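Local coordinates for bromo domain containing protein (Cryptosporidium parvum, PDB 5U9N) that probably recognises acetylated lysine in histones or other proteins through its bromodomains, the second of which binds the inhibitor bromosporine, at residues Glu30-Val33 against Leu34-Asn37; Phe99-Leu102 against Val103-Phe107; Glu119-Trp122 against Ile123-Ala127. All coordinates share one frame; numbering follows the deposited sequence.

Contact 1: Glu30-Val33 against Leu34-Asn37; sequences ENPV and LESN. With BMF (Bromosporine), chain C.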
loop_
_atom_site.group_PDB
_atom_site.type_symbol
_atom_site.label_atom_id
_atom_site.label_comp_id
_atom_site.label_asym_id
_atom_site.label_seq_id
_atom_site.Cartn_x
_atom_site.Cartn_y
_atom_site.Cartn_z
ATOM N N GLU A 30 -1.767 -6.168 -4.239
ATOM C CA GLU A 30 -0.584 -6.992 -4.029
ATOM C C GLU A 30 0.476 -6.754 -5.093
ATOM O O GLU A 30 1.626 -6.475 -4.755
ATOM C CB GLU A 30 -0.977 -8.478 -3.998
ATOM C CG GLU A 30 0.158 -9.427 -3.660
ATOM C CD GLU A 30 0.945 -9.068 -2.418
ATOM O OE1 GLU A 30 0.327 -8.581 -1.447
ATOM O OE2 GLU A 30 2.178 -9.290 -2.406
ATOM N N ASN A 31 0.108 -6.860 -6.359
ATOM C CA ASN A 31 1.069 -6.734 -7.451
ATOM C C ASN A 31 0.746 -5.521 -8.311
ATOM O O ASN A 31 -0.380 -5.021 -8.260
ATOM C CB ASN A 31 1.068 -8.014 -8.299
ATOM C CG ASN A 31 1.309 -9.255 -7.469
ATOM O OD1 ASN A 31 2.328 -9.373 -6.767
ATOM N ND2 ASN A 31 0.347 -10.173 -7.462
ATOM N N PRO A 32 1.711 -5.043 -9.138
ATOM C CA PRO A 32 1.438 -3.856 -9.968
ATOM C C PRO A 32 0.277 -4.047 -10.939
ATOM O O PRO A 32 0.232 -5.036 -11.670
ATOM C CB PRO A 32 2.756 -3.634 -10.725
ATOM C CG PRO A 32 3.790 -4.304 -9.898
ATOM C CD PRO A 32 3.109 -5.498 -9.295
ATOM N N VAL A 33 -0.648 -3.069 -10.961
ATOM C CA VAL A 33 -1.802 -3.086 -11.871
ATOM C C VAL A 33 -1.352 -3.003 -13.342
ATOM O O VAL A 33 -1.991 -3.608 -14.199
ATOM C CB VAL A 33 -2.838 -1.958 -11.564
ATOM C CG1 VAL A 33 -3.527 -2.190 -10.231
ATOM C CG2 VAL A 33 -2.210 -0.574 -11.599
ATOM N N LEU A 34 -0.269 -2.248 -13.630
ATOM C CA LEU A 34 0.233 -2.083 -14.993
ATOM C C LEU A 34 0.936 -3.369 -15.526
ATOM O O LEU A 34 1.093 -3.496 -16.736
ATOM C CB LEU A 34 1.195 -0.892 -15.067
ATOM C CG LEU A 34 0.585 0.497 -14.774
ATOM C CD1 LEU A 34 1.662 1.559 -14.752
ATOM C CD2 LEU A 34 -0.489 0.866 -15.804
ATOM N N GLU A 35 1.338 -4.312 -14.634
ATOM C CA GLU A 35 1.905 -5.613 -15.038
ATOM C C GLU A 35 0.803 -6.694 -15.104
ATOM O O GLU A 35 1.093 -7.830 -15.452
ATOM C CB GLU A 35 2.956 -6.099 -14.018
ATOM C CG GLU A 35 4.230 -5.281 -13.932
ATOM C CD GLU A 35 5.201 -5.800 -12.878
ATOM O OE1 GLU A 35 4.919 -6.862 -12.268
ATOM O OE2 GLU A 35 6.229 -5.124 -12.639
ATOM N N SER A 36 -0.422 -6.376 -14.653
ATOM C CA SER A 36 -1.485 -7.373 -14.529
ATOM C C SER A 36 -2.034 -7.823 -15.889
ATOM O O SER A 36 -2.501 -6.999 -16.678
ATOM C CB SER A 36 -2.628 -6.828 -13.678
ATOM O OG SER A 36 -3.550 -7.853 -13.345
ATOM N N ASN A 37 -2.061 -9.149 -16.110
ATOM C CA ASN A 37 -2.652 -9.750 -17.311
ATOM C C ASN A 37 -4.183 -9.878 -17.125
ATOM O O ASN A 37 -4.902 -10.138 -18.095
ATOM C CB ASN A 37 -2.041 -11.141 -17.572
ATOM C CG ASN A 37 -0.534 -11.138 -17.699
ATOM O OD1 ASN A 37 0.089 -10.110 -17.989
ATOM N ND2 ASN A 37 0.085 -12.297 -17.486
HETATM C C10 BMF C . -7.351 -5.548 -10.018
HETATM N N12 BMF C . -6.876 -3.416 -9.141
HETATM C C15 BMF C . -8.968 -2.140 -10.649
HETATM C C17 BMF C . -10.741 -1.880 -12.401
HETATM C C20 BMF C . -13.759 -1.696 -13.479
HETATM C C22 BMF C . -8.708 -3.485 -10.703
HETATM C C26 BMF C . -5.361 -1.455 -7.429
HETATM C C28 BMF C . -7.903 -7.782 -10.724
HETATM C C01 BMF C . -6.498 -9.790 -10.131
HETATM C C02 BMF C . -6.781 -8.308 -10.088
HETATM C C03 BMF C . -5.942 -7.412 -9.401
HETATM N N04 BMF C . -4.795 -7.880 -8.703
HETATM S S05 BMF C . -3.256 -7.761 -9.225
HETATM C C06 BMF C . -3.025 -6.106 -9.744
HETATM O O07 BMF C . -2.416 -8.003 -8.092
HETATM O O08 BMF C . -3.136 -8.615 -10.366
HETATM C C09 BMF C . -6.233 -6.053 -9.362
HETATM C C11 BMF C . -7.650 -4.105 -9.949
HETATM N N13 BMF C . -7.148 -2.068 -9.095
HETATM C C14 BMF C . -8.115 -1.376 -9.789
HETATM N N16 BMF C . -9.970 -1.418 -11.355
HETATM O O18 BMF C . -11.578 -0.892 -12.814
HETATM C C19 BMF C . -12.432 -1.180 -13.973
HETATM O O21 BMF C . -10.705 -2.999 -12.867
HETATM N N23 BMF C . -7.994 -0.082 -9.520
HETATM N N24 BMF C . -6.934 0.062 -8.629
HETATM C C25 BMF C . -6.455 -1.126 -8.375
HETATM C C27 BMF C . -8.188 -6.431 -10.697
#
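Pro32 and Glu35 meet across a tight turn, the pyrrolidine ring lying obliquely against the end of the glutamate. The carboxylate carbon does the touching, with Glu35 CD 3.6 Å from Pro32 CG, in van der Waals packing of a carboxylate against a pyrrolidine ring. Glu35 is carried back over the proline because its CG stands beside its own backbone N (chi1 -67°) and the chain runs straight on from there. Beside this contact the backbone is drawn together by two bonds that hold successive turns: Glu35 N donates to Pro32 O at 3.2 Å, and Ser36 N donates to Val33 O at the same length.

Ser36, Asn31 and Val33 turn to bromosporine. Ser36 OG, turned anti to its backbone N (chi1 -169°), donates to sulfonyl oxygen O08 of the ligand at 3.1 Å, while Asn31 N reaches the other sulfonyl oxygen, O07, at 3.3 Å. The sulfonamide is thus gripped through both of its oxygens, one by a side chain and one by the backbone. Val33 adds an apolar wall: its CG1 branch lies 3.4 Å from methyl carbon C26 of the inhibitor, and CG2 points to the Leu34 side.

The turn belongs to the long loop between helix 9-20 and helix 41-50. Val33 and Leu34 rest on Tyr47 of helix 41-50, which also sends Lys44 to the carbonyl oxygen of Ser36, whereas Glu30 and Asn31 pack on Ile58 at the start of helix 57-65.

Contact 2: Phe99-Leu102 against Val103-Phe107; sequences FERL and VKLIF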
loop_
_atom_site.group_PDB
_atom_site.type_symbol
_atom_site.label_atom_id
_atom_site.label_comp_id
_atom_site.label_asym_id
_atom_site.label_seq_id
_atom_site.Cartn_x
_atom_site.Cartn_y
_atom_site.Cartn_z
ATOM N N PHE A 99 7.514 5.145 4.130
ATOM C CA PHE A 99 6.695 3.942 4.113
ATOM C C PHE A 99 5.223 4.326 4.221
ATOM O O PHE A 99 4.393 3.798 3.463
ATOM C CB PHE A 99 7.077 2.985 5.267
ATOM C CG PHE A 99 6.222 1.745 5.335
ATOM C CD1 PHE A 99 6.493 0.653 4.533
ATOM C CD2 PHE A 99 5.103 1.702 6.139
ATOM C CE1 PHE A 99 5.672 -0.473 4.564
ATOM C CE2 PHE A 99 4.323 0.551 6.210
ATOM C CZ PHE A 99 4.596 -0.512 5.398
ATOM N N GLU A 100 4.889 5.243 5.158
ATOM C CA GLU A 100 3.505 5.705 5.322
ATOM C C GLU A 100 2.966 6.291 4.002
ATOM O O GLU A 100 1.856 5.966 3.579
ATOM C CB GLU A 100 3.414 6.747 6.430
ATOM C CG GLU A 100 1.988 7.112 6.798
ATOM C CD GLU A 100 1.847 8.278 7.752
ATOM O OE1 GLU A 100 2.794 8.531 8.531
ATOM O OE2 GLU A 100 0.768 8.913 7.749
ATOM N N ARG A 101 3.741 7.166 3.374
ATOM C CA ARG A 101 3.365 7.759 2.089
ATOM C C ARG A 101 3.046 6.688 1.021
ATOM O O ARG A 101 2.036 6.786 0.325
ATOM C CB ARG A 101 4.490 8.643 1.579
ATOM C CG ARG A 101 4.104 9.432 0.341
ATOM C CD ARG A 101 5.195 10.379 -0.104
ATOM N NE ARG A 101 6.232 9.689 -0.854
ATOM C CZ ARG A 101 6.089 9.230 -2.101
ATOM N NH1 ARG A 101 7.101 8.626 -2.712
ATOM N NH2 ARG A 101 4.928 9.363 -2.740
ATOM N N LEU A 102 3.929 5.697 0.876
ATOM C CA LEU A 102 3.813 4.699 -0.172
ATOM C C LEU A 102 2.593 3.811 0.046
ATOM O O LEU A 102 1.866 3.532 -0.900
ATOM C CB LEU A 102 5.099 3.848 -0.251
ATOM C CG LEU A 102 6.350 4.543 -0.880
ATOM C CD1 LEU A 102 7.580 3.586 -0.851
ATOM C CD2 LEU A 102 6.083 4.999 -2.328
ATOM N N VAL A 103 2.348 3.389 1.277
ATOM C CA VAL A 103 1.171 2.562 1.567
ATOM C C VAL A 103 -0.116 3.359 1.282
ATOM O O VAL A 103 -1.016 2.832 0.637
ATOM C CB VAL A 103 1.184 2.018 3.009
ATOM C CG1 VAL A 103 -0.167 1.417 3.371
ATOM C CG2 VAL A 103 2.300 0.984 3.185
ATOM N N LYS A 104 -0.191 4.618 1.733
ATOM C CA LYS A 104 -1.379 5.437 1.521
ATOM C C LYS A 104 -1.558 5.807 0.056
ATOM O O LYS A 104 -2.692 5.964 -0.389
ATOM C CB LYS A 104 -1.333 6.678 2.368
ATOM C CG LYS A 104 -1.520 6.378 3.831
ATOM C CD LYS A 104 -1.577 7.654 4.632
ATOM C CE LYS A 104 -2.203 7.463 5.977
ATOM N NZ LYS A 104 -2.143 8.730 6.796
ATOM N N LEU A 105 -0.458 5.888 -0.702
ATOM C CA LEU A 105 -0.486 6.132 -2.159
ATOM C C LEU A 105 -1.272 5.021 -2.898
ATOM O O LEU A 105 -1.966 5.304 -3.865
ATOM C CB LEU A 105 0.968 6.208 -2.697
ATOM C CG LEU A 105 1.157 6.383 -4.186
ATOM C CD1 LEU A 105 0.650 7.727 -4.648
ATOM C CD2 LEU A 105 2.598 6.224 -4.547
ATOM N N ILE A 106 -1.133 3.769 -2.442
ATOM C CA ILE A 106 -1.838 2.597 -2.983
ATOM C C ILE A 106 -3.348 2.808 -2.876
ATOM O O ILE A 106 -4.071 2.530 -3.813
ATOM C CB ILE A 106 -1.404 1.304 -2.204
ATOM C CG1 ILE A 106 0.052 0.947 -2.509
ATOM C CG2 ILE A 106 -2.315 0.092 -2.534
ATOM C CD1 ILE A 106 0.617 -0.175 -1.634
ATOM N N PHE A 107 -3.821 3.225 -1.716
ATOM C CA PHE A 107 -5.255 3.393 -1.470
ATOM C C PHE A 107 -5.828 4.672 -2.115
ATOM O O PHE A 107 -6.966 4.624 -2.562
ATOM C CB PHE A 107 -5.541 3.381 0.041
ATOM C CG PHE A 107 -5.011 2.137 0.736
ATOM C CD1 PHE A 107 -5.149 0.880 0.154
ATOM C CD2 PHE A 107 -4.318 2.233 1.935
ATOM C CE1 PHE A 107 -4.608 -0.252 0.762
ATOM C CE2 PHE A 107 -3.755 1.100 2.527
ATOM C CZ PHE A 107 -3.876 -0.128 1.918
#
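Val103 sets one methyl over a face of the Phe99 ring, one helical turn away, and this pair forms the tight, buried side of the contact. CG2 stands 3.8 Å from the ring centroid, displaced toward the rim, in a CH-pi contact whose closest ring atom is Phe99 CZ at 3.5 Å. With the phenylalanine CG anti to the backbone N (chi1 178°), the ring projects from the helix and offers one face to the valine. Val103 N also donates to Phe99 O at 3.0 Å, an almost straight bond of 169°, so backbone and side chains join the same two residues. Ile60 of helix 57-65 touches both side chains, and Phe134 of helix 122-139 packs on the valine.

Another side is polar. Glu100 and Lys104 run side by side, pointing the same way, and end in a salt bridge of 3.1 Å between Glu100 OE2 and Lys104 NZ that uses the anti lone pair of the carboxylate oxygen. The extended lysine chain passes its CG 3.4 Å from Glu100 O on the way.

Packing is loose round Leu105. The exposed Arg101 guanidinium comes to it obliquely, with Arg101 NH2 4.3 Å from Leu105 CD2; the same nitrogen has a salt-bridge partner in Glu53. The buried Leu102 approaches Leu105 no more closely, through their CD2 methyls.

An apolar i to i+4 pair inward and a charged one on the more exposed side, bordering helix 122-139, are consistent with an amphipathic helix, here helix 96-113 of the left-handed four-helix bundle that defines the bromodomain fold.

Contact 3: Glu119-Trp122 against Ile123-Ala127; sequences ECKW and IYDSA. With BMF (Bromosporine), chain C.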
loop_
_atom_site.group_PDB
_atom_site.type_symbol
_atom_site.label_atom_id
_atom_site.label_comp_id
_atom_site.label_asym_id
_atom_site.label_seq_id
_atom_site.Cartn_x
_atom_site.Cartn_y
_atom_site.Cartn_z
ATOM N N GLU A 119 -21.985 -0.678 -9.744
ATOM C CA GLU A 119 -21.801 -2.110 -9.522
ATOM C C GLU A 119 -20.379 -2.440 -9.065
ATOM O O GLU A 119 -20.217 -3.314 -8.220
ATOM C CB GLU A 119 -22.140 -2.908 -10.801
ATOM N N CYS A 120 -19.352 -1.741 -9.585
ATOM C CA CYS A 120 -17.986 -2.076 -9.200
ATOM C C CYS A 120 -17.430 -1.034 -8.162
ATOM O O CYS A 120 -16.224 -0.816 -8.097
ATOM C CB CYS A 120 -17.080 -2.216 -10.433
ATOM S SG CYS A 120 -17.050 -3.913 -11.154
ATOM N N LYS A 121 -18.308 -0.525 -7.256
ATOM C CA LYS A 121 -17.875 0.380 -6.177
ATOM C C LYS A 121 -17.126 -0.388 -5.053
ATOM O O LYS A 121 -16.549 0.237 -4.176
ATOM C CB LYS A 121 -19.075 1.141 -5.578
ATOM C CG LYS A 121 -20.035 0.287 -4.725
ATOM C CD LYS A 121 -21.204 1.103 -4.213
ATOM C CE LYS A 121 -21.924 0.401 -3.092
ATOM N NZ LYS A 121 -23.282 0.966 -2.864
ATOM N N TRP A 122 -17.192 -1.732 -5.054
ATOM C CA TRP A 122 -16.502 -2.557 -4.054
ATOM C C TRP A 122 -14.952 -2.412 -4.137
ATOM O O TRP A 122 -14.278 -2.637 -3.135
ATOM C CB TRP A 122 -16.900 -4.031 -4.192
ATOM C CG TRP A 122 -16.519 -4.653 -5.503
ATOM C CD1 TRP A 122 -17.265 -4.683 -6.640
ATOM C CD2 TRP A 122 -15.315 -5.373 -5.792
ATOM N NE1 TRP A 122 -16.575 -5.317 -7.639
ATOM C CE2 TRP A 122 -15.367 -5.742 -7.150
ATOM C CE3 TRP A 122 -14.156 -5.665 -5.060
ATOM C CZ2 TRP A 122 -14.343 -6.466 -7.767
ATOM C CZ3 TRP A 122 -13.134 -6.368 -5.676
ATOM C CH2 TRP A 122 -13.238 -6.776 -7.007
ATOM N N ILE A 123 -14.400 -1.988 -5.306
ATOM C CA ILE A 123 -12.955 -1.769 -5.451
ATOM C C ILE A 123 -12.560 -0.571 -4.616
ATOM O O ILE A 123 -11.698 -0.690 -3.761
ATOM C CB ILE A 123 -12.552 -1.595 -6.948
ATOM C CG1 ILE A 123 -12.794 -2.895 -7.711
ATOM C CG2 ILE A 123 -11.094 -1.168 -7.068
ATOM C CD1 ILE A 123 -12.598 -2.795 -9.135
ATOM N N TYR A 124 -13.239 0.570 -4.814
ATOM C CA TYR A 124 -13.026 1.796 -4.032
ATOM C C TYR A 124 -13.217 1.527 -2.534
ATOM O O TYR A 124 -12.432 2.004 -1.724
ATOM C CB TYR A 124 -14.017 2.882 -4.510
ATOM C CG TYR A 124 -13.979 4.196 -3.748
ATOM C CD1 TYR A 124 -14.581 4.316 -2.499
ATOM C CD2 TYR A 124 -13.527 5.359 -4.357
ATOM C CE1 TYR A 124 -14.576 5.522 -1.807
ATOM C CE2 TYR A 124 -13.538 6.578 -3.686
ATOM C CZ TYR A 124 -14.099 6.663 -2.421
ATOM O OH TYR A 124 -14.204 7.870 -1.778
ATOM N N ASP A 125 -14.310 0.843 -2.170
ATOM C CA ASP A 125 -14.639 0.544 -0.764
ATOM C C ASP A 125 -13.593 -0.342 -0.113
ATOM O O ASP A 125 -13.392 -0.245 1.087
ATOM C CB ASP A 125 -16.018 -0.148 -0.647
ATOM C CG ASP A 125 -17.211 0.706 -1.075
ATOM O OD1 ASP A 125 -17.047 1.943 -1.198
ATOM O OD2 ASP A 125 -18.324 0.139 -1.234
ATOM N N SER A 126 -12.969 -1.242 -0.884
ATOM C CA SER A 126 -11.914 -2.124 -0.355
ATOM C C SER A 126 -10.673 -1.298 0.003
ATOM O O SER A 126 -10.060 -1.556 1.034
ATOM C CB SER A 126 -11.557 -3.217 -1.364
ATOM O OG SER A 126 -12.642 -4.108 -1.541
ATOM N N ALA A 127 -10.299 -0.313 -0.871
ATOM C CA ALA A 127 -9.168 0.616 -0.626
ATOM C C ALA A 127 -9.426 1.440 0.605
ATOM O O ALA A 127 -8.507 1.683 1.392
ATOM C CB ALA A 127 -8.982 1.546 -1.813
HETATM C C10 BMF C . -7.351 -5.548 -10.018
HETATM N N12 BMF C . -6.876 -3.416 -9.141
HETATM C C15 BMF C . -8.968 -2.140 -10.649
HETATM C C17 BMF C . -10.741 -1.880 -12.401
HETATM C C20 BMF C . -13.759 -1.696 -13.479
HETATM C C22 BMF C . -8.708 -3.485 -10.703
HETATM C C26 BMF C . -5.361 -1.455 -7.429
HETATM C C28 BMF C . -7.903 -7.782 -10.724
HETATM C C01 BMF C . -6.498 -9.790 -10.131
HETATM C C02 BMF C . -6.781 -8.308 -10.088
HETATM C C03 BMF C . -5.942 -7.412 -9.401
HETATM N N04 BMF C . -4.795 -7.880 -8.703
HETATM S S05 BMF C . -3.256 -7.761 -9.225
HETATM C C06 BMF C . -3.025 -6.106 -9.744
HETATM O O07 BMF C . -2.416 -8.003 -8.092
HETATM O O08 BMF C . -3.136 -8.615 -10.366
HETATM C C09 BMF C . -6.233 -6.053 -9.362
HETATM C C11 BMF C . -7.650 -4.105 -9.949
HETATM N N13 BMF C . -7.148 -2.068 -9.095
HETATM C C14 BMF C . -8.115 -1.376 -9.789
HETATM N N16 BMF C . -9.970 -1.418 -11.355
HETATM O O18 BMF C . -11.578 -0.892 -12.814
HETATM C C19 BMF C . -12.432 -1.180 -13.973
HETATM O O21 BMF C . -10.705 -2.999 -12.867
HETATM N N23 BMF C . -7.994 -0.082 -9.520
HETATM N N24 BMF C . -6.934 0.062 -8.629
HETATM C C25 BMF C . -6.455 -1.126 -8.375
HETATM C C27 BMF C . -8.188 -6.431 -10.697
HETATM O O HOH W 1 -14.699 1.211 -7.242
#
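Ile123 lays its CG1 over the six-membered ring of Trp122, 3.7 Å from the centroid and only 4° off the ring normal. Two torsions bring this about. The indole takes the crowded position between its backbone N and carbonyl carbon (chi1 63°), which places it against the following residue, and Ile123 turns CG1 beside its own N (chi1 -66°). From there the isoleucine continues to bromosporine, CD1 lying 3.7 Å from ligand atom N16, so the tryptophan backs a residue that lines the pocket.

The first turn of the helix is secured at Trp122 O, which accepts from both Ser126 N and Ser126 OG, the latter at 2.7 Å; the two donors arrive from opposite faces of the carbonyl plane. Before it, Lys121 O receives Asp125 N at 3.1 Å. A water extends the pattern backwards, donating to Cys120 O at 2.7 Å and accepting from Tyr124 N. Lys121 and Asp125 cross without a salt bridge, Lys121 NZ remaining 5.3 Å from Asp125 OD2, though the opposite charges may still attract.

Residues 123-127 lie in the first turns of helix 122-139, where Ile123 and Ala127 pack on Cys110 of helix 96-113, while Trp122 and Ser126 meet Asn25 in the loop after helix 9-20.

In the fold
The contacts follow one another along the chain, all within the bromodomain, with centres about 17 to 18 Å apart. Contact 1 is in the long loop between helix 9-20 and helix 41-50, contact 2 in helix 96-113, and contact 3 at the start of helix 122-139, the next helix. Contacts 2 and 3 touch where Phe107 CG packs 3.6 Å from Ala127 O. Contacts 1 and 3, nearest atoms about 8 Å apart, both touch bromosporine, contact 1 through Asn31, Pro32, Val33 and Ser36 and contact 3 through Ile123, so two separate parts of the chain line the pocket. Contact 2 lies nearer the centre of the chain, in the bundle core, with the side chain of Ile106 about 6 Å from the ligand.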